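Local coordinates for protein SxtG (Microseira wollei, PDB 6U1R) that probably acts as an amidinotransferase, moving an amidino group to an acceptor amine through a cysteine-linked intermediate in saxitoxin biosynthesis, at residues A[183-188]-A[209-214]. Sequence-based numbering, arbitrary orientation.
Sequences PQLFDA and EFEPTF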
ATOM      1  N   PRO A 183       1.858  -6.581  -2.550  1.00 13.42           N
ATOM      2  CA  PRO A 183       2.293  -7.518  -3.594  1.00 13.73           C
ATOM      3  C   PRO A 183       1.305  -8.659  -3.771  1.00 13.58           C
ATOM      4  O   PRO A 183       0.547  -9.015  -2.869  1.00 14.09           O
ATOM      5  CB  PRO A 183       3.653  -8.020  -3.083  1.00 12.93           C
ATOM      6  CG  PRO A 183       3.559  -7.892  -1.578  1.00 13.08           C
ATOM      7  CD  PRO A 183       2.759  -6.614  -1.378  1.00 12.90           C
ATOM      8  N   GLN A 184       1.343  -9.245  -4.972  1.00 13.66           N
ATOM      9  CA  GLN A 184       0.494 -10.380  -5.316  1.00 13.97           C
ATOM     10  C   GLN A 184       0.992 -11.668  -4.670  1.00 12.94           C
ATOM     11  O   GLN A 184       0.184 -12.530  -4.300  1.00 13.73           O
ATOM     12  CB  GLN A 184       0.442 -10.556  -6.841  1.00 14.80           C
ATOM     13  CG  GLN A 184      -0.166  -9.381  -7.590  1.00 14.55           C
ATOM     14  CD  GLN A 184      -0.345  -9.648  -9.081  1.00 15.65           C
ATOM     15  OE1 GLN A 184       0.626  -9.706  -9.848  1.00 15.44           O
ATOM     16  NE2 GLN A 184      -1.582  -9.836  -9.493  1.00 16.51           N
ATOM     17  N   LEU A 185       2.316 -11.821  -4.587  1.00 12.60           N
ATOM     18  CA  LEU A 185       2.975 -12.972  -3.991  1.00 12.70           C
ATOM     19  C   LEU A 185       2.586 -14.264  -4.712  1.00 14.28           C
ATOM     20  O   LEU A 185       2.414 -15.316  -4.093  1.00 13.63           O
ATOM     21  CB  LEU A 185       2.700 -13.051  -2.487  1.00 13.11           C
ATOM     22  CG  LEU A 185       3.083 -11.780  -1.700  1.00 13.15           C
ATOM     23  CD1 LEU A 185       2.924 -11.979  -0.175  1.00 13.21           C
ATOM     24  CD2 LEU A 185       4.504 -11.358  -2.029  1.00 14.80           C
ATOM     25  N   PHE A 186       2.500 -14.180  -6.041  1.00 13.82           N
ATOM     26  CA  PHE A 186       2.435 -15.374  -6.870  1.00 16.24           C
ATOM     27  C   PHE A 186       3.691 -16.232  -6.690  1.00 17.12           C
ATOM     28  O   PHE A 186       4.750 -15.775  -6.239  1.00 14.24           O
ATOM     29  CB  PHE A 186       2.309 -14.996  -8.355  1.00 16.76           C
ATOM     30  CG  PHE A 186       0.997 -14.362  -8.752  1.00 16.98           C
ATOM     31  CD1 PHE A 186      -0.063 -14.212  -7.864  1.00 16.22           C
ATOM     32  CD2 PHE A 186       0.825 -13.921 -10.057  1.00 19.13           C
ATOM     33  CE1 PHE A 186      -1.264 -13.640  -8.278  1.00 17.70           C
ATOM     34  CE2 PHE A 186      -0.371 -13.361 -10.468  1.00 20.96           C
ATOM     35  CZ  PHE A 186      -1.413 -13.225  -9.584  1.00 19.03           C
ATOM     36  N   ASP A 187       3.583 -17.495  -7.118  1.00 16.43           N
ATOM     37  CA  ASP A 187       4.752 -18.363  -7.099  1.00 17.90           C
ATOM     38  C   ASP A 187       5.939 -17.743  -7.831  1.00 17.29           C
ATOM     39  O   ASP A 187       7.085 -18.013  -7.470  1.00 16.08           O
ATOM     40  CB  ASP A 187       4.420 -19.724  -7.720  1.00 18.83           C
ATOM     41  CG  ASP A 187       3.607 -20.621  -6.801  1.00 22.21           C
ATOM     42  OD1 ASP A 187       3.394 -20.291  -5.611  1.00 20.30           O
ATOM     43  OD2 ASP A 187       3.193 -21.698  -7.287  1.00 21.85           O
ATOM     44  N   ALA A 188       5.690 -16.911  -8.852  1.00 15.64           N
ATOM     45  CA  ALA A 188       6.781 -16.304  -9.616  1.00 17.18           C
ATOM     46  C   ALA A 188       7.702 -15.414  -8.772  1.00 16.69           C
ATOM     47  O   ALA A 188       8.806 -15.089  -9.224  1.00 14.82           O
ATOM     48  CB  ALA A 188       6.223 -15.485 -10.780  1.00 18.37           C
ATOM     49  N   GLU A 209      12.764 -11.165  -9.047  1.00 15.24           N
ATOM     50  CA  GLU A 209      12.445  -9.784  -9.410  1.00 15.85           C
ATOM     51  C   GLU A 209      11.072  -9.657 -10.060  1.00 15.12           C
ATOM     52  O   GLU A 209      10.839  -8.772 -10.888  1.00 16.31           O
ATOM     53  CB  GLU A 209      13.532  -9.213 -10.323  1.00 17.04           C
ATOM     54  CG  GLU A 209      14.910  -9.090  -9.639  1.00 16.70           C
ATOM     55  CD  GLU A 209      14.909  -8.143  -8.441  1.00 15.13           C
ATOM     56  OE1 GLU A 209      14.161  -7.143  -8.465  1.00 16.81           O
ATOM     57  OE2 GLU A 209      15.683  -8.396  -7.484  1.00 17.05           O
ATOM     58  N   PHE A 210      10.134 -10.526  -9.678  1.00 15.20           N
ATOM     59  CA  PHE A 210       8.791 -10.471 -10.245  1.00 14.99           C
ATOM     60  C   PHE A 210       8.058  -9.181  -9.852  1.00 15.55           C
ATOM     61  O   PHE A 210       7.418  -8.544 -10.699  1.00 15.03           O
ATOM     62  CB  PHE A 210       8.042 -11.730  -9.810  1.00 15.24           C
ATOM     63  CG  PHE A 210       6.562 -11.683 -10.013  1.00 16.41           C
ATOM     64  CD1 PHE A 210       6.014 -11.821 -11.280  1.00 17.79           C
ATOM     65  CD2 PHE A 210       5.715 -11.550  -8.928  1.00 15.67           C
ATOM     66  CE1 PHE A 210       4.646 -11.799 -11.459  1.00 18.46           C
ATOM     67  CE2 PHE A 210       4.358 -11.518  -9.096  1.00 16.35           C
ATOM     68  CZ  PHE A 210       3.813 -11.647 -10.369  1.00 17.19           C
ATOM     69  N   GLU A 211       8.130  -8.780  -8.585  1.00 13.69           N
ATOM     70  CA  GLU A 211       7.426  -7.591  -8.121  1.00 13.82           C
ATOM     71  C   GLU A 211       8.156  -7.002  -6.920  1.00 13.00           C
ATOM     72  O   GLU A 211       8.963  -7.683  -6.283  1.00 12.79           O
ATOM     73  CB  GLU A 211       5.975  -7.911  -7.755  1.00 14.60           C
ATOM     74  CG  GLU A 211       5.858  -8.701  -6.476  1.00 14.59           C
ATOM     75  CD  GLU A 211       4.466  -9.244  -6.266  1.00 13.69           C
ATOM     76  OE1 GLU A 211       3.476  -8.593  -6.691  1.00 13.87           O
ATOM     77  OE2 GLU A 211       4.391 -10.337  -5.679  1.00 14.24           O
ATOM     78  N   PRO A 212       7.874  -5.742  -6.572  1.00 12.86           N
ATOM     79  CA  PRO A 212       8.591  -5.099  -5.452  1.00 12.94           C
ATOM     80  C   PRO A 212       8.212  -5.706  -4.107  1.00 12.97           C
ATOM     81  O   PRO A 212       7.034  -5.709  -3.741  1.00 12.10           O
ATOM     82  CB  PRO A 212       8.143  -3.635  -5.537  1.00 14.09           C
ATOM     83  CG  PRO A 212       7.566  -3.442  -6.882  1.00 15.31           C
ATOM     84  CD  PRO A 212       7.088  -4.778  -7.364  1.00 14.00           C
ATOM     85  N   THR A 213       9.215  -6.173  -3.348  1.00 12.05           N
ATOM     86  CA  THR A 213       9.022  -6.597  -1.962  1.00 11.39           C
ATOM     87  C   THR A 213      10.191  -6.121  -1.110  1.00 13.04           C
ATOM     88  O   THR A 213      11.350  -6.105  -1.556  1.00 11.66           O
ATOM     89  CB  THR A 213       8.862  -8.140  -1.785  1.00 11.90           C
ATOM     90  OG1 THR A 213      10.007  -8.847  -2.286  1.00 15.20           O
ATOM     91  CG2 THR A 213       7.613  -8.643  -2.478  1.00 13.07           C
ATOM     92  N   PHE A 214       9.871  -5.701   0.109  1.00 12.63           N
ATOM     93  CA  PHE A 214      10.900  -5.489   1.119  1.00 11.86           C
ATOM     94  C   PHE A 214      10.278  -5.548   2.505  1.00 13.84           C
ATOM     95  O   PHE A 214       9.081  -5.287   2.686  1.00 12.68           O
ATOM     96  CB  PHE A 214      11.654  -4.153   0.918  1.00 11.77           C
ATOM     97  CG  PHE A 214      10.833  -2.903   1.158  1.00 13.05           C
ATOM     98  CD1 PHE A 214      10.672  -2.399   2.446  1.00 12.32           C
ATOM     99  CD2 PHE A 214      10.256  -2.211   0.099  1.00 13.41           C
ATOM    100  CE1 PHE A 214       9.946  -1.251   2.666  1.00 14.12           C
ATOM    101  CE2 PHE A 214       9.527  -1.043   0.317  1.00 14.05           C
ATOM    102  CZ  PHE A 214       9.373  -0.563   1.594  1.00 14.40           C
TER
HETATM  103  O   HOH W   1       2.893  -8.265  -9.396  1.00 15.75           O
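Pro183 and Glu211 bring segments 183-188 and 209-214 to 6.8 Å between CA atoms, and Ala188 and Phe210 to 6.2 Å, within the long non-repetitive connection from strand 176-179 to strand 219-222 of the alpha/beta-propeller fold shared by amidinotransferases. The Glu211 carboxylate grips two successive backbone N-H groups in a forked arrangement. Gln184 N donates to OE1 of Glu211 at 2.8 Å, on the syn side but 28° out of the carboxylate plane; Leu185 N reaches the syn lone pair of OE2 of Glu211, also at 2.8 Å. An extended chain beyond CG (chi2 -169°) carries the buried carboxylate across to these amides, and Pro183 CB packs 3.5 Å from Glu211 CD. Thr213, two residues before the predicted active-site residue Asp215, rests its CG2 loosely against Pro183 CB and Leu185 CD2.

Beside the carboxylate lies an aromatic part. Ala188 CB sits over one face of the Phe210 ring, 4.0 Å from its centroid, a CH-pi contact, whereas the Phe186 and Phe210 rings are offset with little overlap, planes 28° apart, and meet where Phe186 CD2 approaches Phe210 CZ. Lys168 of the second subunit makes a cation-pi contact with Phe210. A water donates to both Gln184 OE1, at 2.7 Å, and Glu211 OE1.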